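Local coordinates for protein argininosuccinate lyase (Chelativorans sp., PDB 6RXA) that acts as a C-N lyase of the aspartase/fumarase superfamily (EDDS lyase), probably cleaving carbon-nitrogen bonds of N-substituted aspartates to release fumarate, at residues A73-L78 and A93-T98; L129-A134 and D333-A338; H149-M154 and D435-V440. The protein carries 2 engineered substitutions. All blocks are in the same frame, centred on the assembly; numbering follows the deposited sequence.

Interaction 1 of 3, residues A73-L78 and A93-T98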
ATOM      1  N   ALA A  73     -42.313   5.678  -5.184  1.00 20.81           N
ATOM      2  CA  ALA A  73     -42.261   7.103  -4.884  1.00 21.87           C
ATOM      3  C   ALA A  73     -42.563   7.359  -3.413  1.00 20.97           C
ATOM      4  O   ALA A  73     -41.917   8.199  -2.776  1.00 21.77           O
ATOM      5  CB  ALA A  73     -43.249   7.845  -5.781  1.00 23.64           C
ATOM      6  N   GLN A  74     -43.528   6.633  -2.849  1.00 20.53           N
ATOM      7  CA  GLN A  74     -43.858   6.818  -1.439  1.00 20.79           C
ATOM      8  C   GLN A  74     -42.711   6.372  -0.536  1.00 20.14           C
ATOM      9  O   GLN A  74     -42.363   7.068   0.422  1.00 21.74           O
ATOM     10  CB  GLN A  74     -45.137   6.057  -1.093  1.00 23.28           C
ATOM     11  CG  GLN A  74     -46.376   6.510  -1.856  1.00 28.04           C
ATOM     12  CD  GLN A  74     -47.580   5.631  -1.546  1.00 41.20           C
ATOM     13  OE1 GLN A  74     -48.073   5.619  -0.420  1.00 52.33           O
ATOM     14  NE2 GLN A  74     -48.044   4.879  -2.539  1.00 42.63           N
ATOM     15  N   VAL A  75     -42.097   5.218  -0.819  1.00 18.37           N
ATOM     16  CA  VAL A  75     -41.024   4.742   0.051  1.00 18.62           C
ATOM     17  C   VAL A  75     -39.782   5.615  -0.096  1.00 18.97           C
ATOM     18  O   VAL A  75     -39.077   5.885   0.883  1.00 19.19           O
ATOM     19  CB  VAL A  75     -40.734   3.251  -0.180  1.00 19.16           C
ATOM     20  CG1 VAL A  75     -39.662   2.778   0.771  1.00 20.23           C
ATOM     21  CG2 VAL A  75     -41.998   2.423   0.034  1.00 19.41           C
ATOM     22  N   ASP A  76     -39.505   6.092  -1.313  1.00 18.75           N
ATOM     23  CA  ASP A  76     -38.405   7.028  -1.498  1.00 20.01           C
ATOM     24  C   ASP A  76     -38.571   8.241  -0.585  1.00 20.63           C
ATOM     25  O   ASP A  76     -37.598   8.714   0.018  1.00 21.71           O
ATOM     26  CB  ASP A  76     -38.334   7.473  -2.959  1.00 21.49           C
ATOM     27  CG  ASP A  76     -37.792   6.395  -3.901  1.00 21.65           C
ATOM     28  OD1 ASP A  76     -37.320   5.329  -3.445  1.00 21.53           O
ATOM     29  OD2 ASP A  76     -37.845   6.633  -5.127  1.00 22.57           O
ATOM     30  N   GLU A  77     -39.798   8.760  -0.471  1.00 21.88           N
ATOM     31  CA  GLU A  77     -40.024   9.915   0.392  1.00 24.24           C
ATOM     32  C   GLU A  77     -39.777   9.563   1.856  1.00 24.02           C
ATOM     33  O   GLU A  77     -39.178  10.350   2.593  1.00 24.96           O
ATOM     34  CB  GLU A  77     -41.431  10.473   0.179  1.00 31.66           C
ATOM     35  CG  GLU A  77     -41.783  11.572   1.166  1.00 53.18           C
ATOM     36  CD  GLU A  77     -42.353  12.800   0.497  1.00 86.30           C
ATOM     37  OE1 GLU A  77     -43.425  12.693  -0.135  1.00 99.78           O
ATOM     38  OE2 GLU A  77     -41.723  13.871   0.601  1.00 99.50           O
ATOM     39  N   LEU A  78     -40.219   8.379   2.292  1.00 21.71           N
ATOM     40  CA  LEU A  78     -39.935   7.938   3.655  1.00 22.70           C
ATOM     41  C   LEU A  78     -38.437   7.841   3.899  1.00 23.46           C
ATOM     42  O   LEU A  78     -37.939   8.231   4.962  1.00 24.84           O
ATOM     43  CB  LEU A  78     -40.565   6.570   3.911  1.00 23.05           C
ATOM     44  CG  LEU A  78     -42.084   6.481   3.921  1.00 25.85           C
ATOM     45  CD1 LEU A  78     -42.514   5.056   4.111  1.00 24.87           C
ATOM     46  CD2 LEU A  78     -42.651   7.352   5.026  1.00 29.24           C
ATOM     47  N   ALA A  93     -39.437  -4.236   2.332  1.00 16.78           N
ATOM     48  CA  ALA A  93     -40.428  -4.479   3.375  1.00 17.65           C
ATOM     49  C   ALA A  93     -41.293  -3.250   3.608  1.00 18.20           C
ATOM     50  O   ALA A  93     -42.508  -3.367   3.819  1.00 18.02           O
ATOM     51  CB  ALA A  93     -39.744  -4.939   4.661  1.00 17.95           C
ATOM     52  N   ALA A  94     -40.695  -2.057   3.565  1.00 18.34           N
ATOM     53  CA  ALA A  94     -41.482  -0.837   3.621  1.00 18.71           C
ATOM     54  C   ALA A  94     -42.420  -0.737   2.422  1.00 18.75           C
ATOM     55  O   ALA A  94     -43.557  -0.283   2.555  1.00 18.60           O
ATOM     56  CB  ALA A  94     -40.563   0.383   3.690  1.00 18.89           C
ATOM     57  N   LEU A  95     -41.957  -1.146   1.238  1.00 17.88           N
ATOM     58  CA  LEU A  95     -42.839  -1.150   0.075  1.00 18.58           C
ATOM     59  C   LEU A  95     -44.023  -2.094   0.290  1.00 19.02           C
ATOM     60  O   LEU A  95     -45.166  -1.740  -0.015  1.00 20.36           O
ATOM     61  CB  LEU A  95     -42.051  -1.528  -1.180  1.00 18.57           C
ATOM     62  CG  LEU A  95     -42.819  -1.378  -2.496  1.00 19.90           C
ATOM     63  CD1 LEU A  95     -43.110   0.075  -2.842  1.00 20.33           C
ATOM     64  CD2 LEU A  95     -42.014  -2.048  -3.600  1.00 20.30           C
ATOM     65  N   LYS A  96     -43.773  -3.288   0.833  1.00 18.99           N
ATOM     66  CA  LYS A  96     -44.854  -4.226   1.130  1.00 20.32           C
ATOM     67  C   LYS A  96     -45.836  -3.635   2.128  1.00 21.17           C
ATOM     68  O   LYS A  96     -47.052  -3.806   1.986  1.00 21.63           O
ATOM     69  CB  LYS A  96     -44.250  -5.523   1.671  1.00 21.37           C
ATOM     70  CG  LYS A  96     -45.239  -6.592   2.122  1.00 27.75           C
ATOM     71  CD  LYS A  96     -44.486  -7.847   2.617  1.00 39.56           C
ATOM     72  CE  LYS A  96     -43.788  -7.604   3.957  1.00 51.92           C
ATOM     73  NZ  LYS A  96     -42.675  -8.571   4.214  1.00 57.81           N
ATOM     74  N   ARG A  97     -45.333  -2.944   3.158  1.00 21.60           N
ATOM     75  CA  ARG A  97     -46.245  -2.316   4.114  1.00 22.96           C
ATOM     76  C   ARG A  97     -47.057  -1.207   3.458  1.00 23.20           C
ATOM     77  O   ARG A  97     -48.180  -0.920   3.891  1.00 23.21           O
ATOM     78  CB  ARG A  97     -45.491  -1.777   5.327  1.00 22.88           C
ATOM     79  CG  ARG A  97     -44.927  -2.873   6.214  1.00 22.83           C
ATOM     80  CD  ARG A  97     -44.366  -2.310   7.509  1.00 23.62           C
ATOM     81  NE  ARG A  97     -43.178  -1.479   7.299  1.00 23.83           N
ATOM     82  CZ  ARG A  97     -41.933  -1.951   7.281  1.00 26.41           C
ATOM     83  NH1 ARG A  97     -41.704  -3.248   7.437  1.00 27.55           N
ATOM     84  NH2 ARG A  97     -40.922  -1.124   7.089  1.00 28.89           N
ATOM     85  N   THR A  98     -46.517  -0.601   2.391  1.00 21.91           N
ATOM     86  CA  THR A  98     -47.166   0.540   1.748  1.00 22.34           C
ATOM     87  C   THR A  98     -48.207   0.106   0.721  1.00 23.27           C
ATOM     88  O   THR A  98     -49.296   0.694   0.664  1.00 24.24           O
ATOM     89  CB  THR A  98     -46.095   1.425   1.101  1.00 22.73           C
ATOM     90  OG1 THR A  98     -45.196   1.905   2.114  1.00 22.73           O
ATOM     91  CG2 THR A  98     -46.724   2.622   0.388  1.00 24.63           C
TER
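Val-75 lays its CG2 methyl over the backbone of Leu-95, with CG2 3.7 Å from Leu-95 CA. With CG1 anti to the backbone N (chi1 -178°), the isopropyl group straddles one turn of the partner helix: CG1 meets the Ala-94 CB methyl at 3.9 Å, while CG2 reaches the CD1 methyl of Leu-95 and borders Thr-98 OG1. One branched side chain thus serves three residues, and the small Ala-94 lets the backbones come near, the CA atoms of Val-75 and Leu-95 being 6.2 Å apart. The second point of contact lies a turn further along helix 88-99. There the Thr-98 CG2 methyl abuts the amide end of Gln-74, 3.4 Å from OE1, the two side chains crossing at a slant. The Gln-74 chain runs extended beyond CG, which carries its amide past the helix surface to the methyl. Thr-98 OG1 is not spent on the neighbouring helix: it gives a hydrogen bond of 2.8 Å to Ala-94 O within its own helix, tilted 34° from the carbonyl plane. This bond fixes the rotation of Thr-98 and leaves CG2 turned to Gln-74. Val-75, Ala-94 and Leu-95 are buried, whereas Gln-74 is exposed. Helix segments 73-78 and 93-98 run at 123° to one another, with axes 9.6 Å apart at closest approach. Helix 35-56 covers another side of 73-78: its Arg-48 and Ser-44 hold Asp-76, which also bonds to Tyr-91 of helix 88-99. Leu-85, in the linker joining the two helices, packs on Leu-78 and Ala-94, Ala-103 and Met-106 lie on Leu-95, and Ala-8 of a second subunit touches Ala-93 on helix 88-99.

Interaction 2 of 3, residues L129-A134 and D333-A338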
ATOM      1  N   LEU A 129     -17.928  11.452 -14.170  1.00 14.13           N
ATOM      2  CA  LEU A 129     -18.206  12.660 -14.942  1.00 13.89           C
ATOM      3  C   LEU A 129     -17.914  13.921 -14.125  1.00 13.52           C
ATOM      4  O   LEU A 129     -17.358  14.894 -14.642  1.00 14.37           O
ATOM      5  CB  LEU A 129     -19.645  12.663 -15.453  1.00 14.50           C
ATOM      6  CG  LEU A 129     -19.954  11.537 -16.437  1.00 17.30           C
ATOM      7  CD1 LEU A 129     -21.388  11.629 -16.927  1.00 21.28           C
ATOM      8  CD2 LEU A 129     -19.004  11.543 -17.623  1.00 16.25           C
ATOM      9  N   ARG A 130     -18.282  13.919 -12.841  1.00 13.00           N
ATOM     10  CA  ARG A 130     -17.921  15.018 -11.946  1.00 13.08           C
ATOM     11  C   ARG A 130     -16.411  15.233 -11.917  1.00 13.13           C
ATOM     12  O   ARG A 130     -15.927  16.377 -11.973  1.00 14.02           O
ATOM     13  CB  ARG A 130     -18.448  14.677 -10.552  1.00 13.44           C
ATOM     14  CG  ARG A 130     -18.187  15.719  -9.493  1.00 14.82           C
ATOM     15  CD  ARG A 130     -18.530  15.168  -8.114  1.00 15.40           C
ATOM     16  NE  ARG A 130     -18.360  16.172  -7.065  1.00 15.41           N
ATOM     17  CZ  ARG A 130     -18.083  15.885  -5.795  1.00 15.82           C
ATOM     18  NH1 ARG A 130     -17.936  14.614  -5.408  1.00 15.23           N
ATOM     19  NH2 ARG A 130     -17.933  16.873  -4.919  1.00 16.69           N
ATOM     20  N   THR A 131     -15.650  14.141 -11.844  1.00 12.51           N
ATOM     21  CA  THR A 131     -14.196  14.225 -11.787  1.00 12.30           C
ATOM     22  C   THR A 131     -13.620  14.728 -13.102  1.00 12.98           C
ATOM     23  O   THR A 131     -12.740  15.599 -13.102  1.00 13.91           O
ATOM     24  CB  THR A 131     -13.636  12.840 -11.442  1.00 12.52           C
ATOM     25  OG1 THR A 131     -14.056  12.454 -10.126  1.00 12.98           O
ATOM     26  CG2 THR A 131     -12.123  12.826 -11.484  1.00 12.52           C
ATOM     27  N   ILE A 132     -14.103  14.201 -14.234  1.00 13.13           N
ATOM     28  CA  ILE A 132     -13.649  14.676 -15.538  1.00 12.85           C
ATOM     29  C   ILE A 132     -13.922  16.165 -15.692  1.00 13.39           C
ATOM     30  O   ILE A 132     -13.077  16.911 -16.189  1.00 13.76           O
ATOM     31  CB  ILE A 132     -14.277  13.827 -16.662  1.00 13.96           C
ATOM     32  CG1 ILE A 132     -13.648  12.428 -16.621  1.00 14.31           C
ATOM     33  CG2 ILE A 132     -14.072  14.470 -18.024  1.00 14.45           C
ATOM     34  CD1 ILE A 132     -14.357  11.384 -17.469  1.00 14.69           C
ATOM     35  N   GLU A 133     -15.095  16.625 -15.259  1.00 13.77           N
ATOM     36  CA  GLU A 133     -15.386  18.056 -15.320  1.00 14.18           C
ATOM     37  C   GLU A 133     -14.381  18.857 -14.496  1.00 13.68           C
ATOM     38  O   GLU A 133     -13.890  19.898 -14.948  1.00 14.50           O
ATOM     39  CB  GLU A 133     -16.814  18.298 -14.845  1.00 15.11           C
ATOM     40  CG  GLU A 133     -17.247  19.741 -14.905  1.00 18.92           C
ATOM     41  CD  GLU A 133     -18.682  19.926 -14.449  1.00 27.29           C
ATOM     42  OE1 GLU A 133     -19.051  19.363 -13.400  1.00 30.28           O
ATOM     43  OE2 GLU A 133     -19.439  20.623 -15.140  1.00 31.61           O
ATOM     44  N   ALA A 134     -14.061  18.389 -13.282  1.00 13.68           N
ATOM     45  CA  ALA A 134     -13.110  19.107 -12.433  1.00 13.94           C
ATOM     46  C   ALA A 134     -11.708  19.092 -13.036  1.00 12.94           C
ATOM     47  O   ALA A 134     -11.005  20.113 -13.008  1.00 12.99           O
ATOM     48  CB  ALA A 134     -13.107  18.506 -11.026  1.00 14.62           C
ATOM     49  N   ASP A 333     -14.858  12.905  -2.857  1.00 12.73           N
ATOM     50  CA  ASP A 333     -15.069  14.286  -2.457  1.00 12.41           C
ATOM     51  C   ASP A 333     -13.748  14.986  -2.159  1.00 12.84           C
ATOM     52  O   ASP A 333     -13.587  16.169  -2.474  1.00 13.61           O
ATOM     53  CB  ASP A 333     -15.963  14.345  -1.227  1.00 13.95           C
ATOM     54  CG  ASP A 333     -17.381  13.913  -1.502  1.00 14.85           C
ATOM     55  OD1 ASP A 333     -17.793  13.847  -2.676  1.00 15.70           O
ATOM     56  OD2 ASP A 333     -18.091  13.657  -0.514  1.00 15.83           O
ATOM     57  N   ALA A 334     -12.793  14.274  -1.546  1.00 12.46           N
ATOM     58  CA  ALA A 334     -11.488  14.871  -1.268  1.00 12.51           C
ATOM     59  C   ALA A 334     -10.753  15.221  -2.554  1.00 11.95           C
ATOM     60  O   ALA A 334     -10.124  16.283  -2.653  1.00 13.36           O
ATOM     61  CB  ALA A 334     -10.634  13.908  -0.445  1.00 12.79           C
ATOM     62  N   LEU A 335     -10.785  14.314  -3.537  1.00 11.89           N
ATOM     63  CA  LEU A 335     -10.152  14.573  -4.821  1.00 11.14           C
ATOM     64  C   LEU A 335     -10.723  15.822  -5.463  1.00 10.98           C
ATOM     65  O   LEU A 335      -9.975  16.654  -5.987  1.00 12.89           O
ATOM     66  CB  LEU A 335     -10.335  13.362  -5.739  1.00 11.22           C
ATOM     67  CG  LEU A 335      -9.768  13.497  -7.151  1.00 12.73           C
ATOM     68  CD1 LEU A 335      -9.424  12.107  -7.711  1.00 13.91           C
ATOM     69  CD2 LEU A 335     -10.723  14.204  -8.112  1.00 13.30           C
ATOM     70  N   ILE A 336     -12.051  15.981  -5.419  1.00 12.18           N
ATOM     71  CA  ILE A 336     -12.676  17.130  -6.061  1.00 12.05           C
ATOM     72  C   ILE A 336     -12.270  18.414  -5.351  1.00 12.36           C
ATOM     73  O   ILE A 336     -11.959  19.424  -5.990  1.00 12.83           O
ATOM     74  CB  ILE A 336     -14.208  16.950  -6.116  1.00 13.10           C
ATOM     75  CG1 ILE A 336     -14.598  15.739  -6.981  1.00 14.36           C
ATOM     76  CG2 ILE A 336     -14.848  18.232  -6.630  1.00 13.03           C
ATOM     77  CD1 ILE A 336     -14.305  15.872  -8.456  1.00 14.82           C
ATOM     78  N   ALA A 337     -12.250  18.394  -4.019  1.00 12.80           N
ATOM     79  CA  ALA A 337     -11.844  19.568  -3.256  1.00 13.27           C
ATOM     80  C   ALA A 337     -10.412  19.968  -3.586  1.00 12.54           C
ATOM     81  O   ALA A 337     -10.125  21.151  -3.798  1.00 13.40           O
ATOM     82  CB  ALA A 337     -12.008  19.291  -1.764  1.00 13.76           C
ATOM     83  N   ALA A 338      -9.501  18.993  -3.635  1.00 12.20           N
ATOM     84  CA  ALA A 338      -8.114  19.297  -3.955  1.00 12.20           C
ATOM     85  C   ALA A 338      -7.981  19.801  -5.381  1.00 11.62           C
ATOM     86  O   ALA A 338      -7.192  20.721  -5.646  1.00 12.63           O
ATOM     87  CB  ALA A 338      -7.257  18.054  -3.757  1.00 12.51           C
TER
HETATM   88  O   HOH W   1     -15.874  17.832  -2.469  1.00 20.19           O
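Arg-130 NH1 donates to Asp-333 OD1 over 2.8 Å in a nearly straight hydrogen bond that is also a salt bridge. The carboxylate oxygen lies in the guanidinium plane, at its edge, but the two flat groups are turned 75° against each other, so a single N-H and a single oxygen carry the link. NH1 has a second partner in Gln-127 OE1, one turn back in its own helix. A water extends the bridge: it donates to Asp-333 O at 2.8 Å and accepts a weak bond of 3.3 Å from Arg-130 NH2. Apolar packing backs the salt bridge: Ile-336 CG1 sits over the centre of one guanidinium face, 3.6 Å from the plane, with CG2 beside NH2. The arginine reaches this position because CG stands anti to the backbone N (chi1 -179°) and the chain stays extended to NE, bridging the gap between the helices. Replacing Arg-130 by an alanine is likely to leave the Asp-333 carboxylate without this charged partner and to take away the flat group packed against Ile-336 CG1. Deeper in the interface, the Ile-336 CD1 methyl rests 3.7 Å from Thr-131 CA and 3.9 Å from the Ala-134 CB methyl. Thr-131 CG2 meets Leu-335 CD2 at 3.9 Å, while Thr-131 OG1 is engaged with Gln-127 O of its own helix. The segments run nearly parallel, at 15°, with axes 10.1 Å apart. They belong to helices 112-147 and 329-348 in the helical core. Tyr-186 of helix 168-193 lies against both Thr-131 and Leu-335, and helix 236-262 flanks Leu-335. Helix 451-500 packs on the side of helix 112-147 bearing Leu-129 and Ile-132, and helix 20-31 covers Asp-333 and Ala-337 through Phe-28.

Interaction 3 of 3, residues H149-M154 and D435-V440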
ATOM      1  N   HIS A 149       2.059  33.772 -19.809  1.00 17.45           N
ATOM      2  CA  HIS A 149       3.404  33.691 -19.249  1.00 16.49           C
ATOM      3  C   HIS A 149       4.424  33.123 -20.223  1.00 16.76           C
ATOM      4  O   HIS A 149       5.401  32.499 -19.808  1.00 17.10           O
ATOM      5  CB  HIS A 149       3.389  32.947 -17.920  1.00 16.08           C
ATOM      6  CG  HIS A 149       2.721  33.738 -16.852  1.00 16.80           C
ATOM      7  ND1 HIS A 149       3.338  34.796 -16.220  1.00 17.64           N
ATOM      8  CD2 HIS A 149       1.457  33.694 -16.370  1.00 17.80           C
ATOM      9  CE1 HIS A 149       2.495  35.349 -15.367  1.00 17.92           C
ATOM     10  NE2 HIS A 149       1.347  34.695 -15.435  1.00 17.46           N
ATOM     11  N   LEU A 150       4.264  33.412 -21.514  1.00 16.30           N
ATOM     12  CA  LEU A 150       5.220  32.951 -22.508  1.00 17.34           C
ATOM     13  C   LEU A 150       6.559  33.654 -22.376  1.00 17.18           C
ATOM     14  O   LEU A 150       7.571  33.137 -22.870  1.00 17.97           O
ATOM     15  CB  LEU A 150       4.669  33.225 -23.909  1.00 19.95           C
ATOM     16  CG  LEU A 150       3.389  32.471 -24.277  1.00 24.51           C
ATOM     17  CD1 LEU A 150       2.863  32.919 -25.639  1.00 28.06           C
ATOM     18  CD2 LEU A 150       3.618  30.974 -24.262  1.00 26.41           C
ATOM     19  N   ASP A 151       6.571  34.842 -21.767  1.00 17.51           N
ATOM     20  CA  ASP A 151       7.780  35.636 -21.599  1.00 20.60           C
ATOM     21  C   ASP A 151       8.280  35.641 -20.160  1.00 18.15           C
ATOM     22  O   ASP A 151       9.186  36.413 -19.831  1.00 19.29           O
ATOM     23  CB  ASP A 151       7.544  37.094 -22.018  1.00 32.81           C
ATOM     24  CG  ASP A 151       7.213  37.246 -23.484  1.00 53.99           C
ATOM     25  OD1 ASP A 151       7.681  36.425 -24.296  1.00 61.14           O
ATOM     26  OD2 ASP A 151       6.484  38.201 -23.825  1.00 66.79           O
ATOM     27  N   THR A 152       7.683  34.843 -19.277  1.00 16.14           N
ATOM     28  CA  THR A 152       8.041  34.868 -17.858  1.00 16.14           C
ATOM     29  C   THR A 152       9.225  33.927 -17.640  1.00 16.13           C
ATOM     30  O   THR A 152       9.083  32.773 -17.236  1.00 15.30           O
ATOM     31  CB  THR A 152       6.834  34.490 -17.009  1.00 16.98           C
ATOM     32  OG1 THR A 152       5.783  35.433 -17.257  1.00 17.63           O
ATOM     33  CG2 THR A 152       7.173  34.521 -15.534  1.00 16.77           C
ATOM     34  N   VAL A 153      10.425  34.450 -17.912  1.00 15.95           N
ATOM     35  CA  VAL A 153      11.633  33.639 -17.784  1.00 16.32           C
ATOM     36  C   VAL A 153      11.866  33.243 -16.331  1.00 15.83           C
ATOM     37  O   VAL A 153      11.721  34.050 -15.407  1.00 16.58           O
ATOM     38  CB  VAL A 153      12.833  34.386 -18.390  1.00 18.91           C
ATOM     39  CG1 VAL A 153      13.112  35.674 -17.650  1.00 22.06           C
ATOM     40  CG2 VAL A 153      14.082  33.501 -18.379  1.00 18.91           C
ATOM     41  N   MET A 154      12.242  31.982 -16.127  1.00 14.60           N
ATOM     42  CA  MET A 154      12.485  31.446 -14.796  1.00 14.44           C
ATOM     43  C   MET A 154      13.286  30.170 -14.989  1.00 15.34           C
ATOM     44  O   MET A 154      13.366  29.639 -16.096  1.00 17.42           O
ATOM     45  CB  MET A 154      11.184  31.147 -14.061  1.00 13.48           C
ATOM     46  CG  MET A 154      10.446  29.924 -14.585  1.00 14.32           C
ATOM     47  SD  MET A 154       8.942  29.577 -13.631  1.00 15.12           S
ATOM     48  CE  MET A 154       8.634  27.873 -14.118  1.00 16.77           C
ATOM     49  N   ASP A 435      23.040  34.963 -21.552  1.00 22.75           N
ATOM     50  CA  ASP A 435      21.806  35.733 -21.487  1.00 22.03           C
ATOM     51  C   ASP A 435      20.661  34.746 -21.317  1.00 21.38           C
ATOM     52  O   ASP A 435      20.414  33.939 -22.227  1.00 21.36           O
ATOM     53  CB  ASP A 435      21.658  36.514 -22.791  1.00 23.08           C
ATOM     54  CG  ASP A 435      20.396  37.352 -22.838  1.00 24.83           C
ATOM     55  OD1 ASP A 435      19.387  36.991 -22.202  1.00 25.16           O
ATOM     56  OD2 ASP A 435      20.406  38.382 -23.549  1.00 26.85           O
ATOM     57  N   PRO A 436      19.944  34.746 -20.184  1.00 20.95           N
ATOM     58  CA  PRO A 436      18.945  33.687 -19.971  1.00 19.74           C
ATOM     59  C   PRO A 436      17.792  33.740 -20.949  1.00 18.90           C
ATOM     60  O   PRO A 436      17.186  32.699 -21.234  1.00 19.72           O
ATOM     61  CB  PRO A 436      18.478  33.911 -18.522  1.00 20.13           C
ATOM     62  CG  PRO A 436      18.758  35.357 -18.259  1.00 22.23           C
ATOM     63  CD  PRO A 436      19.979  35.708 -19.059  1.00 22.86           C
ATOM     64  N   TRP A 437      17.436  34.927 -21.451  1.00 18.67           N
ATOM     65  CA  TRP A 437      16.375  34.990 -22.446  1.00 17.97           C
ATOM     66  C   TRP A 437      16.835  34.368 -23.758  1.00 17.24           C
ATOM     67  O   TRP A 437      16.054  33.677 -24.423  1.00 17.22           O
ATOM     68  CB  TRP A 437      15.910  36.430 -22.659  1.00 19.02           C
ATOM     69  CG  TRP A 437      14.734  36.521 -23.595  1.00 20.63           C
ATOM     70  CD1 TRP A 437      14.663  37.210 -24.772  1.00 24.33           C
ATOM     71  CD2 TRP A 437      13.470  35.869 -23.438  1.00 20.87           C
ATOM     72  NE1 TRP A 437      13.424  37.035 -25.353  1.00 24.55           N
ATOM     73  CE2 TRP A 437      12.674  36.219 -24.546  1.00 21.99           C
ATOM     74  CE3 TRP A 437      12.930  35.026 -22.457  1.00 21.84           C
ATOM     75  CZ2 TRP A 437      11.371  35.753 -24.705  1.00 22.84           C
ATOM     76  CZ3 TRP A 437      11.637  34.569 -22.619  1.00 23.76           C
ATOM     77  CH2 TRP A 437      10.873  34.931 -23.732  1.00 23.47           C
ATOM     78  N   GLN A 438      18.101  34.585 -24.136  1.00 18.48           N
ATOM     79  CA  GLN A 438      18.635  33.893 -25.308  1.00 18.79           C
ATOM     80  C   GLN A 438      18.681  32.384 -25.093  1.00 18.67           C
ATOM     81  O   GLN A 438      18.533  31.621 -26.056  1.00 19.35           O
ATOM     82  CB  GLN A 438      20.007  34.433 -25.710  1.00 21.01           C
ATOM     83  CG  GLN A 438      19.986  35.888 -26.142  1.00 28.57           C
ATOM     84  CD  GLN A 438      19.051  36.155 -27.307  1.00 47.40           C
ATOM     85  OE1 GLN A 438      19.080  35.456 -28.319  1.00 57.10           O
ATOM     86  NE2 GLN A 438      18.211  37.170 -27.164  1.00 56.25           N
ATOM     87  N   ASN A 439      18.895  31.925 -23.850  1.00 19.07           N
ATOM     88  CA  ASN A 439      18.822  30.488 -23.588  1.00 18.16           C
ATOM     89  C   ASN A 439      17.433  29.965 -23.935  1.00 18.05           C
ATOM     90  O   ASN A 439      17.285  28.865 -24.483  1.00 19.15           O
ATOM     91  CB  ASN A 439      19.102  30.168 -22.112  1.00 17.68           C
ATOM     92  CG  ASN A 439      20.569  30.091 -21.781  1.00 18.91           C
ATOM     93  OD1 ASN A 439      21.028  29.099 -21.216  1.00 20.18           O
ATOM     94  ND2 ASN A 439      21.303  31.139 -22.091  1.00 19.41           N
ATOM     95  N   VAL A 440      16.394  30.729 -23.579  1.00 16.82           N
ATOM     96  CA  VAL A 440      15.027  30.320 -23.877  1.00 16.02           C
ATOM     97  C   VAL A 440      14.789  30.334 -25.377  1.00 16.39           C
ATOM     98  O   VAL A 440      14.290  29.360 -25.952  1.00 17.80           O
ATOM     99  CB  VAL A 440      14.028  31.226 -23.135  1.00 16.32           C
ATOM    100  CG1 VAL A 440      12.632  30.974 -23.626  1.00 16.67           C
ATOM    101  CG2 VAL A 440      14.107  30.973 -21.627  1.00 17.22           C
TER
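A type I beta turn, His-149 to Thr-152, and the start of the two-stranded beta hairpin 153-158/161-167 receive the N-terminal turn of helix 436-442, chiefly through Trp-437 against Asp-151 and Val-153. The indole reaches across because its CG is anti to the backbone N (chi1 -175°), bringing the six-membered ring to the turn. Its CH2 corner lies 3.9 Å from Leu-150 O, which sits at the ring edge, and 3.6 Å from Asp-151 OD1, which approaches obliquely with the carboxylate plane 83° from the ring. The edge-on position of Leu-150 O suits a weak C-H...O contact, though at a long distance. Val-153 CB meets CE3 at 4.1 Å, also obliquely, while its CG2, anti to the backbone N, packs on Val-440 CG2 at 4.1 Å and approaches Pro-436 CB. This valine thereby spans the first helical turn. Pro-451 of helix 451-500 touches both Asp-151 and Trp-437, and Thr-167 of the partner strand lies on Trp-437 and Val-440. Inside the turn, His-149 ND1 and Thr-152 OG1 share a 2.7 Å hydrogen bond. Asp-435 is the N-cap of the helix, its OD1 accepting weakly from the N atoms of Trp-437 and Gln-438; its O takes Asn-439 N and, from above the carbonyl plane, Asn-439 ND2 at 2.9 Å, the same ND2 also bonding to Ala-433 O.

The three contacts are spread along an elongated helical chain. Interaction 2 lies near its centre; interactions 1 and 3 are on opposite sides, with centres about 33 and about 34 Å from that of interaction 2 and about 67 Å from each other. None touches another. Helix 88-99 of interaction 1 precedes helix 112-147 of interaction 2, which leads into strand 153-158 of interaction 3. Interaction 1 is closed locally between neighbouring helices before the others open, whereas interactions 2 and 3 alternate along the chain, tying early segments to 333-338 and 435-440. Contacts distant in sequence thus join the central helices and the hairpin end, in keeping with the largely helical aspartase/fumarase fold.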